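Local atomic coordinates of alpha-rhamnosidase (Dictyoglomus thermophilum, PDB entry 6I60), a protein that probably hydrolyses terminal, non-reducing alpha-L-rhamnose residues of alpha-L-rhamnosides, releasing the sugar. Residues 70-75 against 127-132; 567-572 against 580-585; 160-165 against 169-174; 531-536 against 547-552; 740-745 against 774-779. All coordinates share one frame; numbering follows the deposited sequence.

Contact 1 (70-75 against 127-132)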
# COMPACT_ATOMS: atom_id res chain seq x y z
N GLN A 70 -28.90 0.40 -12.05
CA GLN A 70 -29.16 -0.87 -12.72
C GLN A 70 -27.95 -1.23 -13.56
O GLN A 70 -27.56 -0.46 -14.44
CB GLN A 70 -30.41 -0.79 -13.60
CG GLN A 70 -30.64 -2.05 -14.42
CD GLN A 70 -31.51 -1.80 -15.64
OE1 GLN A 70 -32.06 -0.71 -15.81
NE2 GLN A 70 -31.64 -2.81 -16.49
N VAL A 71 -27.36 -2.39 -13.29
CA VAL A 71 -26.19 -2.86 -14.02
C VAL A 71 -26.58 -4.11 -14.78
O VAL A 71 -27.26 -5.00 -14.24
CB VAL A 71 -24.99 -3.12 -13.08
CG1 VAL A 71 -25.43 -3.90 -11.86
CG2 VAL A 71 -23.88 -3.85 -13.82
N ILE A 72 -26.17 -4.18 -16.05
CA ILE A 72 -26.46 -5.31 -16.92
C ILE A 72 -25.14 -6.00 -17.23
O ILE A 72 -24.18 -5.33 -17.62
CB ILE A 72 -27.17 -4.86 -18.21
CG1 ILE A 72 -28.60 -4.43 -17.90
CG2 ILE A 72 -27.12 -5.96 -19.25
CD1 ILE A 72 -29.55 -4.50 -19.07
N VAL A 73 -25.09 -7.32 -17.06
CA VAL A 73 -23.90 -8.08 -17.43
C VAL A 73 -24.31 -9.10 -18.48
O VAL A 73 -25.33 -9.79 -18.32
CB VAL A 73 -23.24 -8.75 -16.22
CG1 VAL A 73 -21.98 -9.53 -16.65
CG2 VAL A 73 -22.97 -7.68 -15.13
N SER A 74 -23.54 -9.18 -19.55
CA SER A 74 -23.83 -10.03 -20.69
C SER A 74 -22.59 -10.84 -21.07
O SER A 74 -21.49 -10.61 -20.56
CB SER A 74 -24.32 -9.22 -21.90
OG SER A 74 -25.48 -8.48 -21.58
N SER A 75 -22.79 -11.78 -21.98
CA SER A 75 -21.73 -12.70 -22.41
C SER A 75 -21.17 -12.37 -23.78
O SER A 75 -20.25 -13.06 -24.24
CB SER A 75 -22.24 -14.14 -22.40
OG SER A 75 -23.46 -14.26 -23.11
N SER A 127 -30.82 8.03 -16.53
CA SER A 127 -29.60 8.36 -17.25
C SER A 127 -29.33 7.33 -18.34
O SER A 127 -29.75 6.17 -18.24
CB SER A 127 -28.41 8.42 -16.30
OG SER A 127 -27.22 7.99 -16.93
N PRO A 128 -28.63 7.72 -19.41
CA PRO A 128 -28.25 6.76 -20.45
C PRO A 128 -27.30 5.70 -19.90
O PRO A 128 -26.71 5.84 -18.82
CB PRO A 128 -27.58 7.62 -21.52
CG PRO A 128 -28.06 9.00 -21.26
CD PRO A 128 -28.26 9.10 -19.78
N PHE A 129 -27.16 4.63 -20.67
CA PHE A 129 -26.27 3.55 -20.27
C PHE A 129 -24.81 3.99 -20.39
O PHE A 129 -24.45 4.80 -21.25
CB PHE A 129 -26.51 2.31 -21.13
CG PHE A 129 -27.38 1.27 -20.47
CD1 PHE A 129 -26.91 0.55 -19.38
CD2 PHE A 129 -28.65 1.01 -20.94
CE1 PHE A 129 -27.71 -0.40 -18.77
CE2 PHE A 129 -29.45 0.06 -20.34
CZ PHE A 129 -28.98 -0.65 -19.25
N SER A 130 -23.98 3.44 -19.51
CA SER A 130 -22.55 3.73 -19.56
C SER A 130 -21.91 3.03 -20.75
O SER A 130 -22.51 2.18 -21.41
CB SER A 130 -21.88 3.29 -18.26
OG SER A 130 -21.73 1.88 -18.24
N VAL A 131 -20.66 3.41 -21.02
CA VAL A 131 -19.90 2.73 -22.07
C VAL A 131 -19.60 1.31 -21.63
O VAL A 131 -19.26 1.05 -20.46
CB VAL A 131 -18.61 3.52 -22.38
CG1 VAL A 131 -17.58 2.62 -23.04
CG2 VAL A 131 -18.93 4.72 -23.26
N VAL A 132 -19.75 0.36 -22.56
CA VAL A 132 -19.57 -1.05 -22.24
C VAL A 132 -18.16 -1.29 -21.72
O VAL A 132 -17.17 -1.02 -22.41
CB VAL A 132 -19.87 -1.92 -23.47
CG1 VAL A 132 -19.46 -3.36 -23.21
CG2 VAL A 132 -21.34 -1.82 -23.83
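Gln-70 and Ile-72 lie two residues apart on the extended strand 68-74, and Phe-129 reaches them from the irregular but extended loop leading into strand 133-137. The backbones stay apart and the ring of Phe-129 spans the space between them. Its far atom, CZ, does most of the touching, 3.9 Å from Ile-72 CD1 and 4.0 Å from Ile-72 CG1. With CG1 of Ile-72 anti to its own carbonyl carbon (chi1 -71°), the longer branch is the one presented, and it runs at about a right angle to the phenylalanine side chain. Isoleucine suits the place because this branch is long enough to meet the ring. Gln-70 contributes at the margin: its carbonyl O is 4.3 Å from Phe-129 CE1, while its extended side chain brings NE2 to 4.4 Å from CZ and spends that donor on Asp-89. Lys-116, on strand 112-120 next to strand 68-74, makes a cation-pi contact with Phe-129. Within this N-terminal immunoglobulin domain the aromatic thus fastens a loop onto the sheet. Between the two segments the attraction is dispersive and hardly directional, so shape and the neighbouring lysine probably settle where the ring lies.

Contact 2 (567-572 against 580-585)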
# COMPACT_ATOMS: atom_id res chain seq x y z
N THR A 567 -8.26 -2.93 11.92
CA THR A 567 -8.08 -1.51 11.64
C THR A 567 -8.04 -1.24 10.14
O THR A 567 -8.77 -0.38 9.63
CB THR A 567 -6.80 -0.99 12.31
OG1 THR A 567 -6.97 -0.97 13.73
CG2 THR A 567 -6.46 0.41 11.82
N ILE A 568 -7.20 -1.98 9.41
CA ILE A 568 -7.11 -1.78 7.97
C ILE A 568 -8.44 -2.11 7.31
O ILE A 568 -8.87 -1.42 6.38
CB ILE A 568 -5.95 -2.62 7.39
CG1 ILE A 568 -4.61 -2.10 7.91
CG2 ILE A 568 -5.97 -2.58 5.87
CD1 ILE A 568 -3.44 -2.98 7.56
N ALA A 569 -9.12 -3.15 7.79
CA ALA A 569 -10.43 -3.49 7.25
C ALA A 569 -11.44 -2.38 7.52
O ALA A 569 -12.25 -2.04 6.65
CB ALA A 569 -10.91 -4.82 7.82
N TRP A 570 -11.41 -1.81 8.73
CA TRP A 570 -12.29 -0.69 9.03
C TRP A 570 -11.95 0.54 8.19
O TRP A 570 -12.84 1.32 7.85
CB TRP A 570 -12.23 -0.35 10.52
CG TRP A 570 -13.03 0.86 10.90
CD1 TRP A 570 -12.56 2.13 11.09
CD2 TRP A 570 -14.44 0.91 11.13
NE1 TRP A 570 -13.59 2.97 11.42
CE2 TRP A 570 -14.76 2.25 11.46
CE3 TRP A 570 -15.47 -0.04 11.10
CZ2 TRP A 570 -16.06 2.66 11.75
CZ3 TRP A 570 -16.76 0.37 11.39
CH2 TRP A 570 -17.04 1.71 11.71
N TYR A 571 -10.67 0.72 7.86
CA TYR A 571 -10.28 1.82 6.99
C TYR A 571 -10.87 1.65 5.59
O TYR A 571 -11.30 2.64 4.97
CB TYR A 571 -8.76 1.92 6.92
CG TYR A 571 -8.13 2.68 8.07
CD1 TYR A 571 -8.86 3.61 8.80
CD2 TYR A 571 -6.80 2.47 8.43
CE1 TYR A 571 -8.29 4.30 9.85
CE2 TYR A 571 -6.23 3.15 9.48
CZ TYR A 571 -6.98 4.07 10.18
OH TYR A 571 -6.41 4.75 11.23
N LEU A 572 -10.91 0.42 5.09
CA LEU A 572 -11.46 0.17 3.76
C LEU A 572 -12.95 0.49 3.70
O LEU A 572 -13.45 0.87 2.64
CB LEU A 572 -11.21 -1.28 3.36
CG LEU A 572 -9.75 -1.67 3.15
CD1 LEU A 572 -9.64 -3.07 2.58
CD2 LEU A 572 -9.06 -0.66 2.24
N TYR A 580 -18.46 -4.99 2.21
CA TYR A 580 -18.29 -6.41 1.91
C TYR A 580 -17.00 -6.97 2.49
O TYR A 580 -16.96 -8.13 2.90
CB TYR A 580 -18.33 -6.62 0.39
CG TYR A 580 -19.59 -6.11 -0.25
CD1 TYR A 580 -19.56 -5.01 -1.11
CD2 TYR A 580 -20.81 -6.72 -0.01
CE1 TYR A 580 -20.72 -4.54 -1.70
CE2 TYR A 580 -21.97 -6.25 -0.60
CZ TYR A 580 -21.92 -5.16 -1.44
OH TYR A 580 -23.07 -4.70 -2.04
N VAL A 581 -15.94 -6.16 2.53
CA VAL A 581 -14.69 -6.61 3.14
C VAL A 581 -14.84 -6.78 4.65
O VAL A 581 -14.04 -7.47 5.28
CB VAL A 581 -13.54 -5.65 2.80
CG1 VAL A 581 -13.55 -4.45 3.73
CG2 VAL A 581 -12.21 -6.38 2.88
N LEU A 582 -15.86 -6.16 5.24
CA LEU A 582 -16.12 -6.35 6.66
C LEU A 582 -16.80 -7.69 6.93
O LEU A 582 -16.50 -8.36 7.92
CB LEU A 582 -16.97 -5.20 7.20
CG LEU A 582 -16.28 -3.84 7.30
CD1 LEU A 582 -17.12 -2.87 8.12
CD2 LEU A 582 -14.89 -3.98 7.89
N GLU A 583 -17.72 -8.11 6.05
CA GLU A 583 -18.36 -9.41 6.20
C GLU A 583 -17.42 -10.55 5.83
O GLU A 583 -17.47 -11.62 6.46
CB GLU A 583 -19.63 -9.48 5.35
CG GLU A 583 -20.41 -8.19 5.27
CD GLU A 583 -21.58 -8.27 4.30
OE1 GLU A 583 -22.53 -7.48 4.44
OE2 GLU A 583 -21.53 -9.13 3.39
N GLU A 584 -16.56 -10.34 4.84
CA GLU A 584 -15.67 -11.41 4.38
C GLU A 584 -14.66 -11.81 5.45
O GLU A 584 -14.26 -12.98 5.51
CB GLU A 584 -14.96 -10.96 3.10
CG GLU A 584 -13.96 -11.97 2.55
CD GLU A 584 -13.14 -11.40 1.42
OE1 GLU A 584 -12.07 -11.97 1.11
OE2 GLU A 584 -13.56 -10.37 0.83
N HIS A 585 -14.25 -10.88 6.31
CA HIS A 585 -13.26 -11.15 7.35
C HIS A 585 -13.85 -11.05 8.76
O HIS A 585 -13.09 -10.98 9.73
CB HIS A 585 -12.07 -10.20 7.21
CG HIS A 585 -11.23 -10.45 6.00
ND1 HIS A 585 -10.32 -11.49 5.93
CD2 HIS A 585 -11.15 -9.80 4.82
CE1 HIS A 585 -9.72 -11.47 4.75
NE2 HIS A 585 -10.20 -10.45 4.06
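Leu-582 is the main bump of this antiparallel helix pair, and the hollow that takes it is made by Ala-569 and the adjoining backbone. The axes of segments 567-572 and 580-584 approach to 9.0 Å at 150°, and Ala-569 and Leu-582 bring their CA atoms within 6.4 Å. A small residue suits position 569: beside its single methyl, CD2 of Leu-582 can settle on the helix surface, 3.5 Å from Ala-569 O and 4.1 Å from Ala-569 CB. The other branch, CD1, diverges toward Trp-570, where it lies 4.4 Å from CE3 of the indole. Val-581 fills the next dip. Its CG1, held between the backbone N and the carbonyl carbon (chi1 82°), lodges 4.0 Å from Leu-572 CB and equally far from Ala-569 O. Leu-531 of helix 524-535 touches both Ala-569 and Val-581, extending the apolar packing, while Trp-570 continues onto helix 626-648. In this six-hairpin glycosidase domain, helix 564-576 and the short helix 580-584 fold back on each other. The side chains meet only through carbon, and methyls also rest on the carbonyl of Ala-569, so fit and burial of apolar surface hold the pair, not directional bonds.

Contact 3 (160-165 against 169-174)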
# COMPACT_ATOMS: atom_id res chain seq x y z
N TYR A 160 24.90 -18.76 2.01
CA TYR A 160 25.56 -17.61 2.63
C TYR A 160 25.10 -17.49 4.08
O TYR A 160 23.89 -17.39 4.34
CB TYR A 160 25.24 -16.33 1.85
CG TYR A 160 25.97 -15.10 2.36
CD1 TYR A 160 27.24 -15.20 2.90
CD2 TYR A 160 25.38 -13.85 2.29
CE1 TYR A 160 27.91 -14.08 3.36
CE2 TYR A 160 26.04 -12.72 2.75
CZ TYR A 160 27.31 -12.85 3.29
OH TYR A 160 27.97 -11.73 3.75
N SER A 161 26.05 -17.49 5.00
CA SER A 161 25.78 -17.39 6.44
C SER A 161 26.61 -16.25 7.01
O SER A 161 27.65 -16.48 7.64
CB SER A 161 26.08 -18.70 7.16
OG SER A 161 25.68 -19.81 6.36
N PRO A 162 26.17 -15.00 6.82
CA PRO A 162 26.93 -13.87 7.34
C PRO A 162 26.79 -13.74 8.85
O PRO A 162 25.86 -14.26 9.47
CB PRO A 162 26.32 -12.67 6.62
CG PRO A 162 24.92 -13.09 6.34
CD PRO A 162 24.96 -14.58 6.10
N ASP A 163 27.75 -13.02 9.44
CA ASP A 163 27.79 -12.80 10.88
C ASP A 163 26.86 -11.65 11.24
O ASP A 163 27.13 -10.50 10.88
CB ASP A 163 29.22 -12.52 11.34
CG ASP A 163 29.86 -13.72 11.99
OD1 ASP A 163 30.99 -13.58 12.52
OD2 ASP A 163 29.25 -14.81 11.99
N GLY A 164 25.79 -11.94 11.96
CA GLY A 164 24.88 -10.94 12.45
C GLY A 164 23.49 -10.92 11.84
O GLY A 164 22.84 -9.86 11.87
N ALA A 165 23.01 -12.04 11.29
CA ALA A 165 21.66 -12.11 10.76
C ALA A 165 20.65 -11.79 11.86
O ALA A 165 20.95 -11.95 13.05
CB ALA A 165 21.39 -13.49 10.17
N LEU A 169 19.64 -16.41 11.17
CA LEU A 169 19.27 -17.20 10.01
C LEU A 169 20.41 -17.26 9.00
O LEU A 169 21.40 -16.51 9.08
CB LEU A 169 18.01 -16.63 9.35
CG LEU A 169 16.64 -16.96 9.95
CD1 LEU A 169 16.43 -18.46 10.07
CD2 LEU A 169 16.45 -16.29 11.30
N ASN A 170 20.28 -18.16 8.04
CA ASN A 170 21.20 -18.27 6.92
C ASN A 170 20.45 -18.02 5.62
O ASN A 170 19.22 -17.94 5.60
CB ASN A 170 21.88 -19.65 6.90
CG ASN A 170 20.88 -20.79 6.78
OD1 ASN A 170 19.70 -20.62 7.08
ND2 ASN A 170 21.35 -21.95 6.34
N TYR A 171 21.20 -17.89 4.53
CA TYR A 171 20.63 -17.55 3.23
C TYR A 171 21.08 -18.59 2.21
O TYR A 171 22.26 -18.66 1.86
CB TYR A 171 21.06 -16.15 2.79
CG TYR A 171 20.79 -15.08 3.83
CD1 TYR A 171 19.59 -14.38 3.85
CD2 TYR A 171 21.74 -14.78 4.80
CE1 TYR A 171 19.34 -13.41 4.80
CE2 TYR A 171 21.50 -13.81 5.76
CZ TYR A 171 20.30 -13.13 5.75
OH TYR A 171 20.06 -12.16 6.70
N THR A 172 20.13 -19.41 1.75
CA THR A 172 20.37 -20.39 0.70
C THR A 172 19.93 -19.79 -0.62
O THR A 172 18.73 -19.67 -0.89
CB THR A 172 19.63 -21.70 0.99
OG1 THR A 172 19.59 -21.93 2.40
CG2 THR A 172 20.32 -22.86 0.30
N ILE A 173 20.90 -19.40 -1.45
CA ILE A 173 20.64 -18.71 -2.71
C ILE A 173 20.86 -19.70 -3.84
O ILE A 173 22.00 -20.11 -4.10
CB ILE A 173 21.53 -17.47 -2.87
CG1 ILE A 173 21.19 -16.42 -1.81
CG2 ILE A 173 21.37 -16.88 -4.27
CD1 ILE A 173 22.40 -15.89 -1.07
N ALA A 174 19.78 -20.08 -4.52
CA ALA A 174 19.87 -20.93 -5.69
C ALA A 174 20.20 -20.09 -6.93
O ALA A 174 20.29 -18.86 -6.87
CB ALA A 174 18.57 -21.70 -5.89
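Tyr-160 and Tyr-171 face each other as the antiparallel hydrogen-bonded pair of a beta hairpin formed by strands 157-160 and 171-184. Two backbone bonds tie them, Tyr-160 N to Tyr-171 O at 2.6 Å and Tyr-171 N to Tyr-160 O at 2.7 Å, and each donor lies nearly along the C=O axis of its acceptor. The packed side of the hairpin carries both tyrosines. CG of Tyr-171 is anti to its carbonyl carbon (chi1 -52°), which lays the ring along the opposite chain, so that Pro-162 CD meets its edge 3.5 Å from CD2. The same proline CD packs over the centre of the Tyr-160 ring face, and His-301 meets each tyrosine edge-to-face. Ile-173 CD1 closes the inner end against Tyr-160 CB at 4.1 Å. Replacing Tyr-171 by an alanine would probably cost Pro-162 CD the ring edge it packs on and His-301 one of its two tyrosines, opening a gap beside Pro-162 and Ala-165. Toward solvent the contact loosens: Ser-161 and Asn-170 merely graze each other, a triethylene glycol molecule, probably from the crystallisation liquor, lies about 3 Å from the asparagine side chain, and Gly-164 takes a positive phi (112°) that glycine readily allows. At the far end of the turn the methyl CB of Ala-165 lies 3.9 Å from Tyr-171 OH.

Contact 4 (531-536 against 547-552)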
# COMPACT_ATOMS: atom_id res chain seq x y z
N LEU A 531 -5.13 -7.96 3.45
CA LEU A 531 -6.10 -8.50 4.40
C LEU A 531 -6.26 -10.00 4.23
O LEU A 531 -6.49 -10.72 5.21
CB LEU A 531 -7.45 -7.80 4.24
CG LEU A 531 -7.62 -6.50 5.03
CD1 LEU A 531 -9.01 -5.91 4.81
CD2 LEU A 531 -7.35 -6.73 6.50
N ASN A 532 -6.14 -10.50 3.00
CA ASN A 532 -6.13 -11.94 2.79
C ASN A 532 -4.88 -12.57 3.39
O ASN A 532 -4.94 -13.68 3.93
CB ASN A 532 -6.23 -12.26 1.30
CG ASN A 532 -7.64 -12.09 0.76
OD1 ASN A 532 -8.62 -12.16 1.50
ND2 ASN A 532 -7.75 -11.86 -0.54
N ASP A 533 -3.74 -11.88 3.29
CA ASP A 533 -2.50 -12.42 3.85
C ASP A 533 -2.61 -12.59 5.35
O ASP A 533 -2.12 -13.58 5.91
CB ASP A 533 -1.33 -11.50 3.50
CG ASP A 533 -0.98 -11.52 2.02
OD1 ASP A 533 -1.54 -12.36 1.29
OD2 ASP A 533 -0.16 -10.68 1.60
N ILE A 534 -3.26 -11.64 6.03
CA ILE A 534 -3.49 -11.78 7.47
C ILE A 534 -4.45 -12.94 7.73
O ILE A 534 -4.29 -13.68 8.71
CB ILE A 534 -4.02 -10.46 8.04
CG1 ILE A 534 -2.99 -9.35 7.84
CG2 ILE A 534 -4.37 -10.61 9.51
CD1 ILE A 534 -3.59 -8.03 7.43
N ARG A 535 -5.45 -13.11 6.87
CA ARG A 535 -6.37 -14.23 7.01
C ARG A 535 -5.66 -15.56 6.80
O ARG A 535 -5.98 -16.56 7.46
CB ARG A 535 -7.54 -14.07 6.04
CG ARG A 535 -8.63 -15.11 6.18
CD ARG A 535 -9.28 -15.41 4.83
NE ARG A 535 -8.29 -15.79 3.83
CZ ARG A 535 -8.36 -15.45 2.54
NH1 ARG A 535 -9.37 -14.71 2.11
NH2 ARG A 535 -7.42 -15.85 1.69
N ASP A 536 -4.69 -15.60 5.88
CA ASP A 536 -3.94 -16.81 5.60
C ASP A 536 -2.91 -17.13 6.67
O ASP A 536 -2.32 -18.22 6.63
CB ASP A 536 -3.24 -16.69 4.24
CG ASP A 536 -4.15 -17.04 3.08
OD1 ASP A 536 -3.65 -17.17 1.94
OD2 ASP A 536 -5.37 -17.19 3.30
N VAL A 547 4.67 -10.20 11.82
CA VAL A 547 4.96 -9.94 10.42
C VAL A 547 4.06 -10.83 9.56
O VAL A 547 3.84 -12.00 9.87
CB VAL A 547 6.46 -10.15 10.08
CG1 VAL A 547 7.34 -9.56 11.16
CG2 VAL A 547 6.79 -11.62 9.88
N ILE A 548 3.51 -10.24 8.51
CA ILE A 548 2.63 -10.94 7.58
C ILE A 548 3.05 -10.58 6.16
O ILE A 548 3.12 -9.39 5.83
CB ILE A 548 1.15 -10.59 7.82
CG1 ILE A 548 0.76 -10.78 9.29
CG2 ILE A 548 0.25 -11.42 6.92
CD1 ILE A 548 0.62 -12.22 9.71
N PRO A 549 3.35 -11.56 5.29
CA PRO A 549 3.35 -13.01 5.51
C PRO A 549 4.39 -13.47 6.54
O PRO A 549 5.43 -12.82 6.68
CB PRO A 549 3.68 -13.58 4.12
CG PRO A 549 3.35 -12.49 3.17
CD PRO A 549 3.68 -11.23 3.90
N PRO A 550 4.11 -14.57 7.23
CA PRO A 550 4.96 -15.00 8.36
C PRO A 550 6.22 -15.74 7.90
O PRO A 550 6.45 -16.90 8.26
CB PRO A 550 4.01 -15.89 9.17
CG PRO A 550 3.12 -16.49 8.15
CD PRO A 550 2.95 -15.46 7.05
N TYR A 551 7.04 -15.07 7.09
CA TYR A 551 8.37 -15.60 6.81
C TYR A 551 9.18 -15.72 8.09
O TYR A 551 9.95 -16.67 8.27
CB TYR A 551 9.09 -14.72 5.79
CG TYR A 551 8.29 -14.48 4.52
CD1 TYR A 551 8.03 -15.52 3.64
CD2 TYR A 551 7.80 -13.22 4.22
CE1 TYR A 551 7.30 -15.30 2.48
CE2 TYR A 551 7.06 -12.99 3.07
CZ TYR A 551 6.82 -14.04 2.20
OH TYR A 551 6.09 -13.82 1.05
N TRP A 552 9.02 -14.76 9.00
CA TRP A 552 9.48 -14.87 10.37
C TRP A 552 8.27 -15.18 11.24
O TRP A 552 7.33 -14.37 11.31
CB TRP A 552 10.15 -13.58 10.84
CG TRP A 552 11.44 -13.25 10.15
CD1 TRP A 552 12.15 -14.04 9.29
CD2 TRP A 552 12.18 -12.02 10.26
NE1 TRP A 552 13.28 -13.39 8.86
CE2 TRP A 552 13.32 -12.15 9.44
CE3 TRP A 552 11.98 -10.83 10.96
CZ2 TRP A 552 14.26 -11.13 9.31
CZ3 TRP A 552 12.92 -9.83 10.84
CH2 TRP A 552 14.05 -9.98 10.02
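A cis peptide bond joins Ile-548 to Pro-549, and around it the loop presses on helix 524-535 at Asp-533 and Ile-534. Proline suits this bond because it accepts the cis form far more readily than other residues. The main intruder is one methyl, Ile-548 CG2, anti to its backbone N and directed at the helix. It rests 3.4 Å from Asp-533 O, 3.8 Å from Asp-533 CB and 4.0 Å from Ile-534 CG1, the two isoleucine side chains crossing at about a right angle. Beta-branching serves Ile-548 well, since it places this methyl close to the main chain, where it can reach helical backbone and side chain together. Pro-549 adds a light touch, its CG 4.2 Å from Asp-533 OD2. The polar bonds of this carboxylate are made outside the two segments: OD1 forms a salt bridge with Arg-226 and OD2 one with Lys-529, which probably balance its charge. Arg-535 grips Asp-536 side-on, NE and NH2 both reaching OD2 from one face of the carboxylate, NH2 at 2.9 Å. Asp-536 OD1 turns to Arg-226, so that arginine serves both aspartates. Beyond the cis bond, Pro-550 centres an inverse gamma turn. Altogether this is the packing of a cis-proline loop on the helix that precedes it, within the six-hairpin glycosidase domain.

Contact 5 (740-745 against 774-779)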
# COMPACT_ATOMS: atom_id res chain seq x y z
N ASP A 740 -8.30 17.88 33.74
CA ASP A 740 -7.05 17.77 34.49
C ASP A 740 -6.05 16.86 33.78
O ASP A 740 -4.85 17.13 33.79
CB ASP A 740 -7.33 17.27 35.90
CG ASP A 740 -8.46 18.03 36.57
OD1 ASP A 740 -8.17 18.97 37.34
OD2 ASP A 740 -9.64 17.70 36.32
N VAL A 741 -6.54 15.78 33.17
CA VAL A 741 -5.65 14.88 32.43
C VAL A 741 -5.11 15.57 31.18
O VAL A 741 -3.92 15.46 30.86
CB VAL A 741 -6.38 13.57 32.09
CG1 VAL A 741 -5.58 12.76 31.08
CG2 VAL A 741 -6.64 12.77 33.35
N LEU A 742 -5.97 16.30 30.47
CA LEU A 742 -5.53 17.02 29.28
C LEU A 742 -4.50 18.08 29.63
O LEU A 742 -3.57 18.33 28.84
CB LEU A 742 -6.73 17.64 28.57
CG LEU A 742 -6.46 18.73 27.53
CD1 LEU A 742 -6.18 18.11 26.17
CD2 LEU A 742 -7.64 19.69 27.45
N LYS A 743 -4.63 18.72 30.80
CA LYS A 743 -3.66 19.73 31.20
C LYS A 743 -2.29 19.12 31.47
O LYS A 743 -1.26 19.72 31.14
CB LYS A 743 -4.17 20.49 32.43
CG LYS A 743 -3.39 21.77 32.73
CD LYS A 743 -3.11 22.57 31.46
CE LYS A 743 -2.34 23.84 31.75
NZ LYS A 743 -1.64 24.37 30.54
N THR A 744 -2.27 17.93 32.09
CA THR A 744 -1.00 17.24 32.30
C THR A 744 -0.30 16.96 30.97
O THR A 744 0.93 17.04 30.87
CB THR A 744 -1.23 15.94 33.07
OG1 THR A 744 -2.10 16.19 34.18
CG2 THR A 744 0.09 15.38 33.58
N LEU A 745 -1.08 16.65 29.93
CA LEU A 745 -0.50 16.43 28.61
C LEU A 745 0.06 17.72 28.03
O LEU A 745 1.17 17.74 27.48
CB LEU A 745 -1.55 15.82 27.68
CG LEU A 745 -1.17 15.73 26.20
CD1 LEU A 745 0.06 14.86 26.02
CD2 LEU A 745 -2.33 15.21 25.39
N TYR A 774 -9.49 18.72 21.19
CA TYR A 774 -9.76 19.47 22.41
C TYR A 774 -9.44 20.95 22.27
O TYR A 774 -9.25 21.64 23.28
CB TYR A 774 -8.99 18.86 23.58
CG TYR A 774 -9.55 17.52 24.03
CD1 TYR A 774 -9.01 16.33 23.56
CD2 TYR A 774 -10.61 17.45 24.91
CE1 TYR A 774 -9.51 15.11 23.97
CE2 TYR A 774 -11.13 16.23 25.32
CZ TYR A 774 -10.57 15.06 24.85
OH TYR A 774 -11.07 13.85 25.25
N GLY A 775 -9.39 21.46 21.04
CA GLY A 775 -9.23 22.89 20.83
C GLY A 775 -7.84 23.43 21.03
O GLY A 775 -7.68 24.61 21.36
N TYR A 776 -6.81 22.60 20.84
CA TYR A 776 -5.42 23.02 21.01
C TYR A 776 -4.61 22.71 19.76
O TYR A 776 -3.54 22.10 19.81
CB TYR A 776 -4.80 22.36 22.24
CG TYR A 776 -5.32 22.92 23.55
CD1 TYR A 776 -4.88 24.15 24.03
CD2 TYR A 776 -6.26 22.21 24.30
CE1 TYR A 776 -5.36 24.66 25.22
CE2 TYR A 776 -6.74 22.72 25.49
CZ TYR A 776 -6.28 23.94 25.95
OH TYR A 776 -6.76 24.44 27.14
N ASP A 777 -5.12 23.13 18.60
CA ASP A 777 -4.41 22.91 17.34
C ASP A 777 -3.15 23.76 17.23
O ASP A 777 -2.25 23.41 16.46
CB ASP A 777 -5.34 23.18 16.16
CG ASP A 777 -6.14 24.46 16.32
OD1 ASP A 777 -5.89 25.21 17.28
OD2 ASP A 777 -7.03 24.72 15.47
N GLU A 778 -3.06 24.86 17.98
CA GLU A 778 -1.85 25.68 17.94
C GLU A 778 -0.66 24.95 18.55
O GLU A 778 0.47 25.13 18.09
CB GLU A 778 -2.09 27.01 18.66
CG GLU A 778 -3.19 27.86 18.05
CD GLU A 778 -2.77 28.51 16.74
OE1 GLU A 778 -1.55 28.56 16.46
OE2 GLU A 778 -3.67 28.97 16.00
N VAL A 779 -0.90 24.14 19.59
CA VAL A 779 0.18 23.37 20.19
C VAL A 779 0.68 22.31 19.22
O VAL A 779 1.89 22.08 19.10
CB VAL A 779 -0.29 22.75 21.52
CG1 VAL A 779 0.79 21.86 22.11
CG2 VAL A 779 -0.69 23.85 22.50
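Apolar contact carries the meeting of Leu-742 with Tyr-774 and Tyr-776. The leucine points CG anti to its backbone N (chi1 164°), and both methyls take part: CD1 lies 3.9 Å from Tyr-774 CB, while CD2 rests chiefly on Tyr-776 CE2, at 3.7 Å. Leucine suits the place because its fork can serve two tyrosines at once. An alanine in place of Leu-742 would probably open a gap between the helix and the two tyrosines, leaving Tyr-776 freer to turn. Polar interactions lie at the borders: Tyr-774 OH makes a weak hydrogen bond to Leu-728 O, and Asp-777 bonds to His-852. Backbone shape is the third element. Gly-775, with positive phi (77°), is the C-prime residue of a Schellman motif ending helix 761-773, and this turn separates the two tyrosines. Helix 738-750 thus packs against the junction between helices 761-773 and 777-784, with helix 722-729 touching it through Val-741 and strand 677-678 through Val-741 and Thr-744.

Contacts 2, 4 and 5 belong to the six-hairpin glycosidase domain, but only contacts 2 and 4 touch: their centres are 16 Å apart, and His-585 CE1 lies 3.4 Å from Leu-531 O. Contact 5 is remote, its centre 33 Å from that of contact 2. Contact 1, in the immunoglobulin domain, comes within about 10 Å of contact 2 at nearest atoms. Contact 3, across the chain's centre from contact 1, comes to about 5 Å from contact 4 between nearest atoms. A bound 2-(2-ethoxyethoxy)ethanol lies about 10 Å from the Ile-548 side chain and one about 14 Å from that of Leu-169; Tyr-656, Glu-659 and Leu-660 line a pocket holding such a molecule.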